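Local coordinates for adenosylmethionine-8-amino-7-oxononanoate aminotransferase (Methanocaldococcus jannaschii, PDB 6ZHK), which probably catalyses the pyridoxal phosphate-dependent transfer of an amino group from S-adenosylmethionine to 8-amino-7-oxononanoate in biotin biosynthesis, at residues 79-82 and 83-87; 244-247 and 248-252; 412-415 and 416-419. One frame throughout, in Å; residues are numbered along the deposited sequence. Where two conformers were deposited one is given.

Contact 1: residues 79-82 and 83-87; sequences KNQA and DKICH
Q81 reaches forward past the end of its helix with its side-chain amide and donates from NE2 to the backbone O of I85. The NE2 to O distance is 2.9 Å and the bond is almost straight (175° at the hydrogen), with the carbonyl oxygen in the plane of the Q81 amide and the donor on a lone pair of that oxygen. A bend at chi2 (60°) brings the amide alongside I85, the two side chains pointing the same way, and NE2 also packs 3.8 Å from I85 CG2. The backbone O of Q81 works in the reverse sense and accepts twice. I85 N approaches it at 3.0 Å, nearly head-on, while K84 N at 2.9 Å comes from above the carbonyl plane and misses the lone pairs. Two residues earlier, K79 O takes a longer bond of 3.3 Å from D83 N. A82 contributes an apolar touch, its CB lying 3.8 Å from C86 SG.

The charges of K79 and D83 find their partners across the dimer, not in each other: K79 NZ pairs with D83 OD1 of the second subunit, and D83 OD1 makes the matching salt bridge to K79 NZ of the second subunit. K84 also makes backbone hydrogen bonds to it, while Q81 and I85 lean on helix 343-358 of their own chain. One carbonyl shared by the amides three and four positions on is characteristic of a helix C-terminus; here it ends helix 72-82 at the homodimer interface, and the Q81 amide adds a bond to the loop that follows.

Contact 2: residues 244-247 and 248-252; sequences IPYP and DGYIE
P247 and Y250 meet across a type II beta turn, the P247 carbonyl facing the Y250 amide. Within the turn, D248 sends OD1 to a salt bridge with R391. G249 follows with a positive phi of 89°, where a CB would be jammed against the D248 carbonyl oxygen; it also serves as N-cap of helix 250-261. Y250 closes the turn, its N donating to P247 O at 3.1 Å from above the carbonyl plane. With CG anti to the backbone N (chi1 -179°), its ring swings back beside Y246, bringing CD1 to 3.3 Å from Y246 CD2, at the edge of the Y246 ring; the two planes are inclined at 56°. I251 takes a face of Y246 in a CH-pi contact, CD1 lying 4.0 Å from the ring centroid. Its N hydrogen-bonds a water that in turn donates to P247 O, giving that carbonyl a second donor. With Y246 cut back to an alanine, I251 CD1 and Y250 CD1 would probably face a gap and E234 N would lose its hydroxyl partner. The contact thus divides its chemistry: polar bonds fix the backbone turn, while nonpolar ring and methyl contacts seat the start of the helix against Y246.

Contact 3: residues 412-415 and 416-419; sequences GYKA and GYRV
R418 lays its guanidinium flat on the ring of Y413, five residues back along the chain. The planes are only 8° apart, and R418 CZ stands 3.7 Å from the ring centroid, offset toward the rim, in a cation-pi stack. R418 NH2 comes closest to the ring at Y413 CE1, 3.4 Å away. The arginine chain is extended from CG to NE, and the last torsion (chi4 -117°) twists the guanidinium out of line with it and onto the ring. On the other partner, Y413 CG lies anti to the backbone N (chi1 -169°), which swings the ring under the arginine. The stack is pinned by a bond from R418 NE to the backbone O of Y413, at 3.0 Å and nearly in line with that carbonyl. The guanidinium is thereby held by a face contact and a hydrogen bond to one residue, which should limit its rotation. The hydroxyl of Y413 bonds to D465 O.

Between Y413 and R418 in the chain, K414 has left-handed backbone angles and is the N-cap; its O receives R418 N at 3.0 Å. V419 N, bonding to A415 O at 3.3 Å, continues the helical pattern. K414 has two conformers; in the one described, and so less certainly, CE packs on Y417 and NZ forms a salt bridge to E30. F327 of the second subunit packs on both residues, and Y417 touches R431, a predicted substrate-binding residue. The arrangement is that of a helix N-terminus, the first turn of helix 415-425, with an extended arginine reaching back to stack on the residue before the N-cap.

Overall arrangement
The three contacts share no helix or strand and all lie at helix ends: contact 1 at a C-terminus, contacts 2 and 3 at N-termini. Each is partly buried. Contact 2 sits nearest the middle of the chain, about 16 Å from its centre, and meets no other subunit; contact 1, about 28 Å out on the opposite side, and contact 3, at about 23 Å, both touch the second subunit. Chemistry follows place: backbone bonds and intersubunit charges at 79-87; aromatic and aliphatic packing at 244-252, where the Y246 side chain is about 8 Å from that of D268, predicted to bind the cofactor; and a cation-pi stack at 412-419, where Y417 touches the predicted substrate residue R431.

Contact 1: residues 79-82 and 83-87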
loop_
_atom_site.group_PDB
_atom_site.type_symbol
_atom_site.label_atom_id
_atom_site.label_comp_id
_atom_site.label_asym_id
_atom_site.label_seq_id
_atom_site.Cartn_x
_atom_site.Cartn_y
_atom_site.Cartn_z
ATOM N N LYS A 79 -20.028 2.412 -8.095
ATOM C CA LYS A 79 -20.483 2.172 -9.456
ATOM C C LYS A 79 -20.655 3.487 -10.211
ATOM O O LYS A 79 -20.253 3.584 -11.378
ATOM C CB LYS A 79 -21.793 1.368 -9.465
ATOM C CG LYS A 79 -21.679 -0.057 -8.948
ATOM C CD LYS A 79 -23.078 -0.572 -8.581
ATOM C CE LYS A 79 -23.332 -1.915 -9.181
ATOM N NZ LYS A 79 -24.778 -2.251 -9.193
ATOM N N ASN A 80 -21.302 4.468 -9.570
ATOM C CA ASN A 80 -21.452 5.799 -10.158
ATOM C C ASN A 80 -20.109 6.466 -10.468
ATOM O O ASN A 80 -19.992 7.157 -11.493
ATOM C CB ASN A 80 -22.308 6.737 -9.298
ATOM C CG ASN A 80 -23.769 6.298 -9.279
ATOM O OD1 ASN A 80 -24.211 5.574 -10.177
ATOM N ND2 ASN A 80 -24.516 6.659 -8.250
ATOM N N GLN A 81 -19.110 6.339 -9.575
ATOM C CA GLN A 81 -17.801 6.917 -9.883
ATOM C C GLN A 81 -17.145 6.184 -11.072
ATOM O O GLN A 81 -16.506 6.808 -11.882
ATOM C CB GLN A 81 -16.854 6.873 -8.682
ATOM C CG GLN A 81 -15.506 7.546 -8.999
ATOM C CD GLN A 81 -15.725 9.002 -9.369
ATOM O OE1 GLN A 81 -16.505 9.746 -8.765
ATOM N NE2 GLN A 81 -15.078 9.438 -10.415
ATOM N N ALA A 82 -17.331 4.872 -11.161
ATOM C CA ALA A 82 -16.659 4.127 -12.223
ATOM C C ALA A 82 -17.189 4.529 -13.603
ATOM O O ALA A 82 -16.454 4.405 -14.575
ATOM C CB ALA A 82 -16.741 2.640 -11.953
ATOM N N ASP A 83 -18.447 5.013 -13.681
ATOM C CA ASP A 83 -19.016 5.560 -14.922
ATOM C C ASP A 83 -18.466 6.942 -15.278
ATOM O O ASP A 83 -18.656 7.391 -16.398
ATOM C CB ASP A 83 -20.530 5.750 -14.820
ATOM C CG ASP A 83 -21.275 4.439 -14.754
ATOM O OD1 ASP A 83 -20.799 3.476 -15.392
ATOM O OD2 ASP A 83 -22.366 4.421 -14.118
ATOM N N LYS A 84 -17.771 7.632 -14.365
ATOM C CA LYS A 84 -17.149 8.919 -14.655
ATOM C C LYS A 84 -15.670 8.702 -14.988
ATOM O O LYS A 84 -15.224 9.041 -16.075
ATOM C CB LYS A 84 -17.314 9.847 -13.451
ATOM C CG LYS A 84 -18.731 10.429 -13.344
ATOM C CD LYS A 84 -18.972 11.161 -12.050
ATOM C CE LYS A 84 -19.430 12.574 -12.304
ATOM N NZ LYS A 84 -19.817 13.233 -11.038
ATOM N N ILE A 85 -14.905 8.221 -13.997
ATOM C CA ILE A 85 -13.505 7.848 -14.156
ATOM C C ILE A 85 -13.039 7.115 -12.893
ATOM O O ILE A 85 -13.330 7.553 -11.778
ATOM C CB ILE A 85 -12.627 9.083 -14.446
ATOM C CG1 ILE A 85 -11.170 8.675 -14.695
ATOM C CG2 ILE A 85 -12.784 10.134 -13.340
ATOM C CD1 ILE A 85 -10.276 9.908 -15.081
ATOM N N CYS A 86 -12.260 6.044 -13.100
ATOM C CA CYS A 86 -11.802 5.226 -11.984
ATOM C C CYS A 86 -10.546 5.841 -11.366
ATOM O O CYS A 86 -10.376 5.812 -10.166
ATOM C CB CYS A 86 -11.535 3.812 -12.455
ATOM S SG CYS A 86 -13.069 2.964 -12.934
ATOM N N HIS A 87 -9.648 6.354 -12.204
ATOM C CA HIS A 87 -8.414 6.860 -11.638
ATOM C C HIS A 87 -7.770 7.920 -12.539
ATOM O O HIS A 87 -7.387 7.660 -13.674
ATOM C CB HIS A 87 -7.394 5.746 -11.414
ATOM C CG HIS A 87 -6.167 6.318 -10.789
ATOM N ND1 HIS A 87 -6.124 6.757 -9.449
ATOM C CD2 HIS A 87 -4.966 6.572 -11.326
ATOM C CE1 HIS A 87 -4.915 7.273 -9.197
ATOM N NE2 HIS A 87 -4.199 7.193 -10.359
#

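Contact 2: residues 244-247 and 248-252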
loop_
_atom_site.group_PDB
_atom_site.type_symbol
_atom_site.label_atom_id
_atom_site.label_comp_id
_atom_site.label_asym_id
_atom_site.label_seq_id
_atom_site.Cartn_x
_atom_site.Cartn_y
_atom_site.Cartn_z
ATOM N N ILE A 244 -5.805 -5.059 23.766
ATOM C CA ILE A 244 -5.620 -4.577 25.124
ATOM C C ILE A 244 -5.777 -3.058 25.159
ATOM O O ILE A 244 -5.059 -2.341 24.485
ATOM C CB ILE A 244 -4.223 -4.981 25.621
ATOM C CG1 ILE A 244 -3.908 -6.449 25.295
ATOM C CG2 ILE A 244 -4.126 -4.668 27.108
ATOM C CD1 ILE A 244 -2.455 -6.838 25.530
ATOM N N PRO A 245 -6.696 -2.499 25.972
ATOM C CA PRO A 245 -6.853 -1.056 26.034
ATOM C C PRO A 245 -5.589 -0.473 26.671
ATOM O O PRO A 245 -4.970 -1.077 27.556
ATOM C CB PRO A 245 -8.054 -0.796 26.977
ATOM C CG PRO A 245 -8.252 -2.121 27.693
ATOM C CD PRO A 245 -7.604 -3.225 26.871
ATOM N N TYR A 246 -5.255 0.747 26.251
ATOM C CA TYR A 246 -4.374 1.595 27.033
ATOM C C TYR A 246 -5.215 2.086 28.206
ATOM O O TYR A 246 -6.385 2.403 27.999
ATOM C CB TYR A 246 -4.088 2.854 26.226
ATOM C CG TYR A 246 -3.090 2.682 25.110
ATOM C CD1 TYR A 246 -3.392 1.891 24.021
ATOM C CD2 TYR A 246 -1.876 3.332 25.126
ATOM C CE1 TYR A 246 -2.498 1.727 22.985
ATOM C CE2 TYR A 246 -0.980 3.207 24.072
ATOM C CZ TYR A 246 -1.282 2.358 23.022
ATOM O OH TYR A 246 -0.432 2.150 21.969
ATOM N N PRO A 247 -4.680 2.206 29.438
ATOM C CA PRO A 247 -5.476 2.771 30.537
ATOM C C PRO A 247 -5.971 4.174 30.208
ATOM O O PRO A 247 -5.307 4.916 29.490
ATOM C CB PRO A 247 -4.459 2.858 31.688
ATOM C CG PRO A 247 -3.421 1.823 31.368
ATOM C CD PRO A 247 -3.328 1.824 29.851
ATOM N N ASP A 248 -7.095 4.583 30.807
ATOM C CA ASP A 248 -7.584 5.950 30.662
ATOM C C ASP A 248 -6.491 6.890 31.165
ATOM O O ASP A 248 -5.791 6.558 32.128
ATOM C CB ASP A 248 -8.953 6.178 31.342
ATOM C CG ASP A 248 -10.127 5.585 30.567
ATOM O OD1 ASP A 248 -9.932 5.242 29.360
ATOM O OD2 ASP A 248 -11.235 5.489 31.146
ATOM N N GLY A 249 -6.269 8.012 30.435
ATOM C CA GLY A 249 -5.249 8.985 30.823
ATOM C C GLY A 249 -3.857 8.691 30.249
ATOM O O GLY A 249 -2.978 9.540 30.318
ATOM N N TYR A 250 -3.651 7.499 29.655
ATOM C CA TYR A 250 -2.307 7.173 29.211
ATOM C C TYR A 250 -1.920 8.032 28.002
ATOM O O TYR A 250 -0.877 8.694 28.016
ATOM C CB TYR A 250 -2.113 5.671 28.996
ATOM C CG TYR A 250 -0.707 5.323 28.568
ATOM C CD1 TYR A 250 -0.358 5.308 27.214
ATOM C CD2 TYR A 250 0.234 4.890 29.486
ATOM C CE1 TYR A 250 0.906 4.927 26.801
ATOM C CE2 TYR A 250 1.509 4.497 29.089
ATOM C CZ TYR A 250 1.838 4.505 27.738
ATOM O OH TYR A 250 3.087 4.152 27.318
ATOM N N ILE A 251 -2.766 7.985 26.956
ATOM C CA ILE A 251 -2.528 8.726 25.730
ATOM C C ILE A 251 -2.454 10.227 26.028
ATOM O O ILE A 251 -1.585 10.939 25.510
ATOM C CB ILE A 251 -3.606 8.436 24.654
ATOM C CG1 ILE A 251 -3.790 6.938 24.376
ATOM C CG2 ILE A 251 -3.318 9.264 23.401
ATOM C CD1 ILE A 251 -2.953 6.428 23.254
ATOM N N GLU A 252 -3.357 10.720 26.900
ATOM C CA GLU A 252 -3.330 12.132 27.259
ATOM C C GLU A 252 -2.000 12.512 27.910
ATOM O O GLU A 252 -1.494 13.555 27.601
ATOM C CB GLU A 252 -4.492 12.510 28.202
ATOM C CG GLU A 252 -5.859 12.294 27.562
ATOM C CD GLU A 252 -6.558 10.947 27.769
ATOM O OE1 GLU A 252 -5.899 9.874 27.844
ATOM O OE2 GLU A 252 -7.779 10.958 27.826
HETATM O O HOH W 1 -5.250 6.394 26.960
#

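Contact 3: residues 412-415 and 416-419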
loop_
_atom_site.group_PDB
_atom_site.type_symbol
_atom_site.label_atom_id
_atom_site.label_comp_id
_atom_site.label_asym_id
_atom_site.label_seq_id
_atom_site.Cartn_x
_atom_site.Cartn_y
_atom_site.Cartn_z
ATOM N N GLY A 412 1.921 -23.375 19.822
ATOM C CA GLY A 412 1.640 -24.426 18.858
ATOM C C GLY A 412 0.275 -25.067 19.080
ATOM O O GLY A 412 -0.217 -25.772 18.213
ATOM N N TYR A 413 -0.353 -24.755 20.226
ATOM C CA TYR A 413 -1.596 -25.391 20.611
ATOM C C TYR A 413 -2.784 -24.762 19.883
ATOM O O TYR A 413 -3.822 -25.417 19.707
ATOM C CB TYR A 413 -1.733 -25.349 22.130
ATOM C CG TYR A 413 -2.860 -26.200 22.657
ATOM C CD1 TYR A 413 -2.747 -27.582 22.699
ATOM C CD2 TYR A 413 -4.051 -25.616 23.091
ATOM C CE1 TYR A 413 -3.780 -28.369 23.192
ATOM C CE2 TYR A 413 -5.077 -26.389 23.622
ATOM C CZ TYR A 413 -4.948 -27.772 23.651
ATOM O OH TYR A 413 -5.972 -28.551 24.117
ATOM N N LYS A 414 -2.622 -23.507 19.418
ATOM C CA LYS A 414 -3.668 -22.833 18.641
ATOM C C LYS A 414 -4.985 -22.800 19.411
ATOM O O LYS A 414 -6.050 -23.125 18.864
ATOM C CB LYS A 414 -3.848 -23.514 17.275
ATOM C CG LYS A 414 -2.591 -23.471 16.395
ATOM C CD LYS A 414 -2.709 -24.184 15.041
ATOM C CE LYS A 414 -3.558 -23.458 14.013
ATOM N NZ LYS A 414 -3.887 -24.317 12.843
ATOM N N ALA A 415 -4.931 -22.409 20.692
ATOM C CA ALA A 415 -6.164 -22.470 21.473
ATOM C C ALA A 415 -7.273 -21.600 20.885
ATOM O O ALA A 415 -8.439 -22.000 20.853
ATOM C CB ALA A 415 -5.914 -22.119 22.916
ATOM N N GLY A 416 -6.954 -20.362 20.492
ATOM C CA GLY A 416 -7.987 -19.555 19.852
ATOM C C GLY A 416 -8.595 -20.177 18.581
ATOM O O GLY A 416 -9.791 -20.089 18.380
ATOM N N TYR A 417 -7.786 -20.790 17.716
ATOM C CA TYR A 417 -8.320 -21.479 16.530
ATOM C C TYR A 417 -9.215 -22.673 16.917
ATOM O O TYR A 417 -10.193 -22.991 16.233
ATOM C CB TYR A 417 -7.180 -21.924 15.610
ATOM C CG TYR A 417 -6.589 -20.805 14.773
ATOM C CD1 TYR A 417 -7.349 -20.163 13.794
ATOM C CD2 TYR A 417 -5.251 -20.456 14.906
ATOM C CE1 TYR A 417 -6.817 -19.149 12.996
ATOM C CE2 TYR A 417 -4.727 -19.400 14.171
ATOM C CZ TYR A 417 -5.500 -18.768 13.207
ATOM O OH TYR A 417 -4.903 -17.785 12.488
ATOM N N ARG A 418 -8.927 -23.303 18.053
ATOM C CA ARG A 418 -9.848 -24.359 18.499
ATOM C C ARG A 418 -11.249 -23.799 18.757
ATOM O O ARG A 418 -12.294 -24.377 18.395
ATOM C CB ARG A 418 -9.236 -25.052 19.720
ATOM C CG ARG A 418 -8.162 -26.055 19.330
ATOM C CD ARG A 418 -7.474 -26.552 20.588
ATOM N NE ARG A 418 -6.205 -27.117 20.182
ATOM C CZ ARG A 418 -5.852 -28.384 20.317
ATOM N NH1 ARG A 418 -6.680 -29.248 20.879
ATOM N NH2 ARG A 418 -4.662 -28.782 19.909
ATOM N N VAL A 419 -11.282 -22.630 19.401
ATOM C CA VAL A 419 -12.526 -21.936 19.627
ATOM C C VAL A 419 -13.143 -21.496 18.292
ATOM O O VAL A 419 -14.351 -21.641 18.079
ATOM C CB VAL A 419 -12.378 -20.820 20.679
ATOM C CG1 VAL A 419 -13.694 -20.069 20.843
ATOM C CG2 VAL A 419 -11.991 -21.418 22.035
#